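Local coordinates for protein metallocarboxypeptidase (Trypanosoma cruzi, PDB 3DWC) that probably removes single amino acids from the C-terminal end of peptides, with broad specificity but sparing proline, as a metal-dependent carboxypeptidase of the M32 family, at residues B[7-12]-B[82-87]; B[201-206]-B[338-343]; B[210-215]-B[324-329]. All blocks are in the same frame, centred on the assembly; numbering follows the deposited sequence.

Overall arrangement
The three contacts illustrate how a largely helical metallopeptidase joins parts of its chain by apolar packing and a surface salt bridge, away from the metal site. Contact 1 joins two early helices and lies on the opposite side of the chain's centre from contact 2; their centres are about 50 Å apart, and those of contacts 1 and 3 about 48 Å. Contacts 2 and 3 are neighbours, with centres about 15 Å apart, and they touch directly: K204 N lies 2.9 Å from Q329 OE1, probably a hydrogen bond. Along the chain contact 3 is nested inside the loop that contact 2 closes. The cobalt ion itself is held by H267, H271 and E298.

Contact 1 (B[7-12]-B[82-87]); sequences KELERV and ANLREM
M87 and L9 make the apolar core of this contact. The sulfur of M87 comes up against the side of L9, with SD 3.6 Å from L9 CB. Beyond it the terminal methyl turns to the backbone of the facing helix: M87 CE lies 3.5 Å from E10 N and 3.6 Å from L9 C. CG of M87 stands anti to its carbonyl carbon (chi1 -71°), and the rest of the chain runs out extended, which carries the thioether across to the other helix. L9 also sends a branch to L84, the two methyls meeting at 4.0 Å between L9 CD1 and L84 CD1.

The polar groups meet more loosely. E10 and N83 approach with the carboxylate and amide planes 63° apart, and E10 OE2 stays 3.9 Å from N83 ND2, too far for a hydrogen bond. The amide of N83 is instead bonded to Q286, V288 and Y6, so its nitrogen and oxygen are both satisfied while it borders the apolar patch. A salt bridge within the first helix, K7 NZ to E10 OE1 at 3.1 Å, holds the other carboxylate oxygen of E10.

The backbones remain well separated, the local axes coming no closer than 11.1 Å and crossing at 56°. L65 and I66 of helix 60-71 touch L9, and A69 touches L84. The arrangement is plain helix-helix packing, with helix 3-32 set against helix 78-95 in a predominantly alpha-helical M32 carboxypeptidase.

Contact 2 (B[201-206]-B[338-343]); sequences LEPKGP and KRVIQR. With SO4 (sulfate ion), chain U.
E202 and R343 meet end-on, with a single carboxylate oxygen set between the two terminal nitrogens of the guanidinium. R343 NH1 and R343 NH2 each lie 2.8 Å from E202 OE1, and both N-H...O angles are 140°, as two N-H groups converge on one atom. NH1 comes from the syn side of the carboxylate and NH2 from the anti side, both tilted toward the same face of its plane. The oxygen lies close to the guanidinium plane, and the two flat groups are turned 36° from each other. A bend at chi2 (-64°) turns the E202 carboxylate back toward the arginine, while R343 starts with CG anti to its backbone N and folds at chi3.

Beside this salt bridge V340 supplies the apolar part. Its CG2 methyl is 3.5 Å from L201 O and reaches P203 tip to tip, at 4.1 Å from P203 CD. In this mostly helical M32 fold the contact ties the loop between helices 168-196 and 209-222 to the C-terminal end of helix 334-341: V340 lies in the last turn, Q342 is the first residue to leave helical geometry, and R343 follows in the loop. V200 lies against both V340 and R343, and L201 O also accepts a hydrogen bond from N336.

R339 is directed to a sulfate ion, probably from the crystallisation liquor, placed at the edge of its guanidinium. R339 NH2 donates to sulfate O4 at 3.0 Å, and the same nitrogen is hydrogen-bonded to T199 O. The backbone nitrogen of T199 binds the sulfate too.

Contact 3 (B[210-215]-B[324-329]); sequences SKQEAL and EYFGDQ
Residues 210-215 of helix 209-222 meet the last turn of helix 312-326, where K211 and Y325 bring their CA atoms to 6.1 Å, before G327 leaves the helix with a positive phi. Y325 lays its ring against the side of the facing helix. L215 CD1 sits over one ring face as a CH-pi contact, 3.9 Å from the ring centroid and offset toward the rim, whereas the methyl of A214 comes to the ring edge, its CB 3.7 Å from Y325 CE1. L215 places CG anti to its backbone N (chi1 -172°) and divides its methyls between two rings, for L215 CD2 lies 3.8 Å from F326 CE2. K211 CB and Q212 CG also touch the F326 ring obliquely, Q212 CG lying 3.9 Å from F326 CZ. The aliphatic chain of K211 passes the carbonyl of Y325, K211 CD lying 3.3 Å from Y325 O. Q212 NE2 donates hydrogen bonds to F207 O and T254 O.

F326 also meets F207 edge-to-face and packs against the ring of F258. Helix 209-222 is thus set against the C-terminal end of helix 312-326, and F207, before helix 209-222, and F258, leading into helix 259-276, extend the aromatic cluster.

Contact 1 (B[7-12]-B[82-87])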
loop_
_atom_site.group_PDB
_atom_site.type_symbol
_atom_site.label_atom_id
_atom_site.label_comp_id
_atom_site.label_asym_id
_atom_site.label_seq_id
_atom_site.Cartn_x
_atom_site.Cartn_y
_atom_site.Cartn_z
ATOM N N LYS B 7 -9.136 7.973 29.873
ATOM C CA LYS B 7 -9.817 7.162 28.862
ATOM C C LYS B 7 -10.173 7.964 27.583
ATOM O O LYS B 7 -10.136 7.429 26.457
ATOM C CB LYS B 7 -11.061 6.491 29.449
ATOM C CG LYS B 7 -10.741 5.286 30.356
ATOM C CD LYS B 7 -10.510 4.026 29.502
ATOM C CE LYS B 7 -9.744 2.953 30.246
ATOM N NZ LYS B 7 -9.630 1.706 29.416
ATOM N N GLU B 8 -10.505 9.237 27.758
ATOM C CA GLU B 8 -10.725 10.100 26.609
ATOM C C GLU B 8 -9.431 10.262 25.814
ATOM O O GLU B 8 -9.456 10.198 24.606
ATOM C CB GLU B 8 -11.270 11.454 27.043
ATOM C CG GLU B 8 -11.380 12.485 25.912
ATOM C CD GLU B 8 -12.471 12.159 24.907
ATOM O OE1 GLU B 8 -12.274 12.470 23.695
ATOM O OE2 GLU B 8 -13.511 11.588 25.331
ATOM N N LEU B 9 -8.303 10.449 26.496
ATOM C CA LEU B 9 -7.011 10.424 25.832
ATOM C C LEU B 9 -6.760 9.105 25.111
ATOM O O LEU B 9 -6.232 9.090 24.010
ATOM C CB LEU B 9 -5.869 10.743 26.791
ATOM C CG LEU B 9 -5.743 12.239 27.141
ATOM C CD1 LEU B 9 -5.126 12.427 28.520
ATOM C CD2 LEU B 9 -4.955 13.018 26.100
ATOM N N GLU B 10 -7.111 7.995 25.730
ATOM C CA GLU B 10 -6.865 6.713 25.108
ATOM C C GLU B 10 -7.539 6.675 23.754
ATOM O O GLU B 10 -6.960 6.227 22.784
ATOM C CB GLU B 10 -7.365 5.562 25.972
ATOM C CG GLU B 10 -6.399 5.156 27.074
ATOM C CD GLU B 10 -6.661 3.741 27.603
ATOM O OE1 GLU B 10 -7.795 3.263 27.454
ATOM O OE2 GLU B 10 -5.737 3.104 28.164
ATOM N N ARG B 11 -8.787 7.121 23.731
ATOM C CA ARG B 11 -9.621 7.199 22.522
ATOM C C ARG B 11 -9.011 8.074 21.421
ATOM O O ARG B 11 -9.041 7.728 20.235
ATOM C CB ARG B 11 -11.001 7.744 22.927
ATOM C CG ARG B 11 -12.060 7.682 21.828
ATOM C CD ARG B 11 -13.340 8.542 22.163
ATOM N NE ARG B 11 -13.080 9.977 21.964
ATOM C CZ ARG B 11 -12.914 10.557 20.764
ATOM N NH1 ARG B 11 -13.003 9.852 19.629
ATOM N NH2 ARG B 11 -12.663 11.865 20.690
ATOM N N VAL B 12 -8.486 9.227 21.815
ATOM C CA VAL B 12 -7.780 10.093 20.894
ATOM C C VAL B 12 -6.566 9.377 20.350
ATOM O O VAL B 12 -6.322 9.417 19.163
ATOM C CB VAL B 12 -7.327 11.394 21.560
ATOM C CG1 VAL B 12 -6.433 12.198 20.634
ATOM C CG2 VAL B 12 -8.552 12.214 21.983
ATOM N N ALA B 82 1.945 4.656 33.099
ATOM C CA ALA B 82 3.055 4.713 32.118
ATOM C C ALA B 82 2.554 5.243 30.768
ATOM O O ALA B 82 3.250 6.018 30.058
ATOM C CB ALA B 82 3.662 3.350 31.902
ATOM N N ASN B 83 1.346 4.810 30.410
ATOM C CA ASN B 83 0.776 5.213 29.121
ATOM C C ASN B 83 0.547 6.715 29.160
ATOM O O ASN B 83 0.866 7.405 28.188
ATOM C CB ASN B 83 -0.489 4.411 28.817
ATOM C CG ASN B 83 -0.987 4.579 27.397
ATOM O OD1 ASN B 83 -0.202 4.643 26.438
ATOM N ND2 ASN B 83 -2.314 4.633 27.250
ATOM N N LEU B 84 0.073 7.241 30.304
ATOM C CA LEU B 84 -0.136 8.690 30.408
ATOM C C LEU B 84 1.185 9.456 30.251
ATOM O O LEU B 84 1.230 10.508 29.619
ATOM C CB LEU B 84 -0.830 9.066 31.726
ATOM C CG LEU B 84 -1.229 10.531 31.948
ATOM C CD1 LEU B 84 -2.057 11.102 30.792
ATOM C CD2 LEU B 84 -1.977 10.682 33.294
ATOM N N ARG B 85 2.262 8.921 30.837
ATOM C CA ARG B 85 3.625 9.451 30.604
ATOM C C ARG B 85 3.997 9.462 29.109
ATOM O O ARG B 85 4.548 10.433 28.605
ATOM C CB ARG B 85 4.663 8.616 31.366
ATOM C CG ARG B 85 6.080 9.177 31.349
ATOM C CD ARG B 85 7.070 8.178 31.955
ATOM N NE ARG B 85 7.095 6.936 31.185
ATOM C CZ ARG B 85 7.255 5.713 31.687
ATOM N NH1 ARG B 85 7.403 5.512 32.979
ATOM N NH2 ARG B 85 7.251 4.676 30.864
ATOM N N GLU B 86 3.699 8.370 28.409
ATOM C CA GLU B 86 4.068 8.286 27.011
ATOM C C GLU B 86 3.192 9.208 26.159
ATOM O O GLU B 86 3.669 9.761 25.175
ATOM C CB GLU B 86 4.069 6.846 26.537
ATOM C CG GLU B 86 5.073 6.007 27.260
ATOM C CD GLU B 86 6.496 6.577 27.229
ATOM O OE1 GLU B 86 6.931 7.031 26.161
ATOM O OE2 GLU B 86 7.178 6.529 28.271
ATOM N N MET B 87 1.930 9.397 26.560
ATOM C CA MET B 87 1.049 10.356 25.899
ATOM C C MET B 87 1.575 11.782 25.982
ATOM O O MET B 87 1.570 12.495 24.998
ATOM C CB MET B 87 -0.352 10.341 26.543
ATOM C CG MET B 87 -1.179 9.111 26.270
ATOM S SD MET B 87 -2.681 9.110 27.254
ATOM C CE MET B 87 -3.626 7.833 26.373
#

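Contact 2 (B[201-206]-B[338-343])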
loop_
_atom_site.group_PDB
_atom_site.type_symbol
_atom_site.label_atom_id
_atom_site.label_comp_id
_atom_site.label_asym_id
_atom_site.label_seq_id
_atom_site.Cartn_x
_atom_site.Cartn_y
_atom_site.Cartn_z
ATOM N N LEU B 201 39.121 -17.235 1.122
ATOM C CA LEU B 201 38.540 -17.487 -0.191
ATOM C C LEU B 201 37.241 -16.683 -0.296
ATOM O O LEU B 201 36.307 -16.856 0.520
ATOM C CB LEU B 201 38.273 -18.964 -0.368
ATOM C CG LEU B 201 39.413 -19.927 -0.019
ATOM C CD1 LEU B 201 38.943 -21.368 -0.110
ATOM C CD2 LEU B 201 40.628 -19.719 -0.924
ATOM N N GLU B 202 37.201 -15.784 -1.273
ATOM C CA GLU B 202 36.014 -15.012 -1.537
ATOM C C GLU B 202 34.973 -15.869 -2.245
ATOM O O GLU B 202 35.277 -16.559 -3.225
ATOM C CB GLU B 202 36.311 -13.794 -2.416
ATOM C CG GLU B 202 36.908 -12.635 -1.655
ATOM C CD GLU B 202 35.970 -12.075 -0.630
ATOM O OE1 GLU B 202 36.414 -11.966 0.530
ATOM O OE2 GLU B 202 34.790 -11.755 -0.968
ATOM N N PRO B 203 33.738 -15.814 -1.764
ATOM C CA PRO B 203 32.683 -16.474 -2.532
ATOM C C PRO B 203 32.600 -15.975 -3.984
ATOM O O PRO B 203 32.625 -14.761 -4.227
ATOM C CB PRO B 203 31.429 -16.123 -1.747
ATOM C CG PRO B 203 31.947 -15.942 -0.329
ATOM C CD PRO B 203 33.216 -15.207 -0.527
ATOM N N LYS B 204 32.497 -16.914 -4.925
ATOM C CA LYS B 204 32.372 -16.582 -6.356
ATOM C C LYS B 204 30.947 -16.666 -6.917
ATOM O O LYS B 204 30.311 -17.702 -6.880
ATOM C CB LYS B 204 33.320 -17.480 -7.152
ATOM C CG LYS B 204 34.802 -17.114 -6.900
ATOM C CD LYS B 204 35.689 -18.326 -6.680
ATOM C CE LYS B 204 37.169 -18.083 -7.117
ATOM N NZ LYS B 204 37.363 -18.648 -8.485
ATOM N N GLY B 205 30.450 -15.554 -7.443
ATOM C CA GLY B 205 29.145 -15.507 -8.097
ATOM C C GLY B 205 29.159 -15.986 -9.548
ATOM O O GLY B 205 30.189 -16.438 -10.046
ATOM N N PRO B 206 28.007 -15.897 -10.241
ATOM C CA PRO B 206 26.729 -15.352 -9.785
ATOM C C PRO B 206 26.017 -16.153 -8.700
ATOM O O PRO B 206 26.169 -17.381 -8.597
ATOM C CB PRO B 206 25.867 -15.287 -11.057
ATOM C CG PRO B 206 26.611 -16.055 -12.098
ATOM C CD PRO B 206 27.988 -16.305 -11.661
ATOM N N LYS B 338 33.493 -17.544 8.257
ATOM C CA LYS B 338 33.809 -16.688 9.397
ATOM C C LYS B 338 34.851 -15.622 9.038
ATOM O O LYS B 338 34.766 -14.470 9.458
ATOM C CB LYS B 338 34.285 -17.527 10.580
ATOM C CG LYS B 338 34.607 -16.697 11.805
ATOM C CD LYS B 338 34.971 -17.610 12.976
ATOM C CE LYS B 338 35.792 -16.902 14.011
ATOM N NZ LYS B 338 36.180 -17.897 15.112
ATOM N N ARG B 339 35.838 -16.005 8.246
ATOM C CA ARG B 339 36.914 -15.084 7.874
ATOM C C ARG B 339 36.417 -13.992 6.967
ATOM O O ARG B 339 36.814 -12.849 7.117
ATOM C CB ARG B 339 38.082 -15.835 7.249
ATOM C CG ARG B 339 39.103 -16.179 8.270
ATOM C CD ARG B 339 39.432 -17.621 8.441
ATOM N NE ARG B 339 40.557 -18.052 7.673
ATOM C CZ ARG B 339 41.412 -19.031 7.981
ATOM N NH1 ARG B 339 41.363 -19.727 9.112
ATOM N NH2 ARG B 339 42.368 -19.303 7.121
ATOM N N VAL B 340 35.518 -14.354 6.052
ATOM C CA VAL B 340 34.844 -13.401 5.171
ATOM C C VAL B 340 33.939 -12.431 5.991
ATOM O O VAL B 340 34.067 -11.225 5.902
ATOM C CB VAL B 340 33.998 -14.164 4.099
ATOM C CG1 VAL B 340 33.088 -13.190 3.294
ATOM C CG2 VAL B 340 34.907 -15.007 3.187
ATOM N N ILE B 341 33.042 -12.968 6.793
ATOM C CA ILE B 341 32.053 -12.168 7.529
ATOM C C ILE B 341 32.683 -11.300 8.664
ATOM O O ILE B 341 32.112 -10.243 9.007
ATOM C CB ILE B 341 30.887 -13.103 8.074
ATOM C CG1 ILE B 341 30.091 -13.805 6.952
ATOM C CG2 ILE B 341 29.871 -12.406 8.952
ATOM C CD1 ILE B 341 29.437 -12.945 6.041
ATOM N N GLN B 342 33.817 -11.722 9.244
ATOM C CA GLN B 342 34.469 -10.983 10.364
ATOM C C GLN B 342 35.688 -10.202 9.904
ATOM O O GLN B 342 36.487 -9.752 10.706
ATOM C CB GLN B 342 34.897 -11.914 11.495
ATOM C CG GLN B 342 33.708 -12.502 12.268
ATOM C CD GLN B 342 34.119 -13.369 13.431
ATOM O OE1 GLN B 342 35.291 -13.438 13.801
ATOM N NE2 GLN B 342 33.138 -14.014 14.052
ATOM N N ARG B 343 35.847 -10.064 8.596
ATOM C CA ARG B 343 37.028 -9.382 8.052
ATOM C C ARG B 343 37.040 -7.926 8.490
ATOM O O ARG B 343 36.006 -7.283 8.475
ATOM C CB ARG B 343 37.021 -9.432 6.528
ATOM C CG ARG B 343 38.379 -9.037 5.945
ATOM C CD ARG B 343 38.235 -8.619 4.510
ATOM N NE ARG B 343 38.759 -9.603 3.572
ATOM C CZ ARG B 343 38.035 -10.386 2.766
ATOM N NH1 ARG B 343 36.681 -10.374 2.766
ATOM N NH2 ARG B 343 38.690 -11.201 1.943
HETATM S S SO4 U . 45.576 -20.651 6.678
HETATM O O1 SO4 U . 45.427 -22.085 6.391
HETATM O O2 SO4 U . 46.994 -20.284 6.710
HETATM O O3 SO4 U . 44.927 -19.863 5.636
HETATM O O4 SO4 U . 44.987 -20.363 7.985
#

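Contact 3 (B[210-215]-B[324-329])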
loop_
_atom_site.group_PDB
_atom_site.type_symbol
_atom_site.label_atom_id
_atom_site.label_comp_id
_atom_site.label_asym_id
_atom_site.label_seq_id
_atom_site.Cartn_x
_atom_site.Cartn_y
_atom_site.Cartn_z
ATOM N N SER B 210 16.843 -15.151 -7.137
ATOM C CA SER B 210 15.774 -16.045 -6.647
ATOM C C SER B 210 16.254 -16.993 -5.544
ATOM O O SER B 210 15.530 -17.257 -4.577
ATOM C CB SER B 210 15.120 -16.850 -7.786
ATOM O OG SER B 210 15.965 -17.905 -8.283
ATOM N N LYS B 211 17.465 -17.499 -5.679
ATOM C CA LYS B 211 18.007 -18.385 -4.652
ATOM C C LYS B 211 18.398 -17.564 -3.394
ATOM O O LYS B 211 18.230 -18.019 -2.249
ATOM C CB LYS B 211 19.184 -19.184 -5.231
ATOM C CG LYS B 211 18.778 -20.158 -6.394
ATOM C CD LYS B 211 20.003 -20.820 -7.023
ATOM C CE LYS B 211 19.734 -21.496 -8.377
ATOM N NZ LYS B 211 19.752 -22.930 -8.264
ATOM N N GLN B 212 18.885 -16.339 -3.610
ATOM C CA GLN B 212 19.129 -15.383 -2.495
ATOM C C GLN B 212 17.877 -15.066 -1.696
ATOM O O GLN B 212 17.894 -15.016 -0.462
ATOM C CB GLN B 212 19.711 -14.085 -3.043
ATOM C CG GLN B 212 21.146 -14.260 -3.449
ATOM C CD GLN B 212 21.842 -12.944 -3.653
ATOM O OE1 GLN B 212 21.897 -12.112 -2.752
ATOM N NE2 GLN B 212 22.402 -12.757 -4.836
ATOM N N GLU B 213 16.786 -14.839 -2.408
ATOM C CA GLU B 213 15.521 -14.573 -1.767
ATOM C C GLU B 213 15.052 -15.780 -0.988
ATOM O O GLU B 213 14.579 -15.665 0.155
ATOM C CB GLU B 213 14.483 -14.204 -2.806
ATOM C CG GLU B 213 13.168 -13.908 -2.153
ATOM C CD GLU B 213 12.117 -13.432 -3.130
ATOM O OE1 GLU B 213 10.930 -13.694 -2.823
ATOM O OE2 GLU B 213 12.487 -12.788 -4.177
ATOM N N ALA B 214 15.161 -16.961 -1.592
ATOM C CA ALA B 214 14.760 -18.156 -0.876
ATOM C C ALA B 214 15.576 -18.376 0.405
ATOM O O ALA B 214 15.030 -18.779 1.471
ATOM C CB ALA B 214 14.839 -19.380 -1.807
ATOM N N LEU B 215 16.872 -18.141 0.321
ATOM C CA LEU B 215 17.757 -18.235 1.478
ATOM C C LEU B 215 17.418 -17.238 2.594
ATOM O O LEU B 215 17.418 -17.575 3.795
ATOM C CB LEU B 215 19.211 -18.064 1.048
ATOM C CG LEU B 215 20.261 -18.323 2.129
ATOM C CD1 LEU B 215 20.183 -19.762 2.739
ATOM C CD2 LEU B 215 21.611 -18.057 1.612
ATOM N N GLU B 324 23.700 -25.848 -0.117
ATOM C CA GLU B 324 22.362 -26.262 -0.501
ATOM C C GLU B 324 21.627 -25.305 -1.469
ATOM O O GLU B 324 20.980 -25.764 -2.427
ATOM C CB GLU B 324 21.562 -26.413 0.778
ATOM C CG GLU B 324 20.128 -26.804 0.554
ATOM C CD GLU B 324 19.324 -26.777 1.847
ATOM O OE1 GLU B 324 19.939 -26.553 2.935
ATOM O OE2 GLU B 324 18.074 -26.972 1.745
ATOM N N TYR B 325 21.725 -23.996 -1.207
ATOM C CA TYR B 325 21.016 -22.972 -1.986
ATOM C C TYR B 325 21.784 -22.525 -3.217
ATOM O O TYR B 325 21.180 -22.160 -4.212
ATOM C CB TYR B 325 20.671 -21.755 -1.108
ATOM C CG TYR B 325 19.409 -21.971 -0.324
ATOM C CD1 TYR B 325 18.168 -21.504 -0.769
ATOM C CD2 TYR B 325 19.434 -22.728 0.811
ATOM C CE1 TYR B 325 17.009 -21.742 -0.012
ATOM C CE2 TYR B 325 18.293 -22.975 1.545
ATOM C CZ TYR B 325 17.100 -22.489 1.146
ATOM O OH TYR B 325 16.026 -22.838 1.932
ATOM N N PHE B 326 23.120 -22.524 -3.165
ATOM C CA PHE B 326 23.911 -22.001 -4.307
ATOM C C PHE B 326 24.746 -23.052 -4.977
ATOM O O PHE B 326 25.212 -22.831 -6.095
ATOM C CB PHE B 326 24.847 -20.853 -3.870
ATOM C CG PHE B 326 24.121 -19.667 -3.282
ATOM C CD1 PHE B 326 23.101 -19.025 -3.972
ATOM C CD2 PHE B 326 24.461 -19.188 -2.067
ATOM C CE1 PHE B 326 22.438 -17.951 -3.393
ATOM C CE2 PHE B 326 23.796 -18.113 -1.520
ATOM C CZ PHE B 326 22.805 -17.519 -2.170
ATOM N N GLY B 327 24.946 -24.198 -4.326
ATOM C CA GLY B 327 25.828 -25.223 -4.862
ATOM C C GLY B 327 27.190 -25.089 -4.222
ATOM O O GLY B 327 27.570 -23.985 -3.797
ATOM N N ASP B 328 27.921 -26.203 -4.123
ATOM C CA ASP B 328 29.190 -26.207 -3.403
ATOM C C ASP B 328 30.307 -25.432 -4.111
ATOM O O ASP B 328 30.436 -25.472 -5.351
ATOM C CB ASP B 328 29.711 -27.639 -3.171
ATOM C CG ASP B 328 30.560 -27.772 -1.899
ATOM O OD1 ASP B 328 30.922 -28.909 -1.577
ATOM O OD2 ASP B 328 30.845 -26.772 -1.197
ATOM N N GLN B 329 31.142 -24.785 -3.302
ATOM C CA GLN B 329 32.388 -24.206 -3.778
ATOM C C GLN B 329 33.293 -24.082 -2.583
ATOM O O GLN B 329 32.803 -24.116 -1.473
ATOM C CB GLN B 329 32.173 -22.851 -4.467
ATOM C CG GLN B 329 31.354 -21.834 -3.708
ATOM C CD GLN B 329 31.432 -20.465 -4.340
ATOM O OE1 GLN B 329 32.360 -19.708 -4.057
ATOM N NE2 GLN B 329 30.454 -20.130 -5.189
#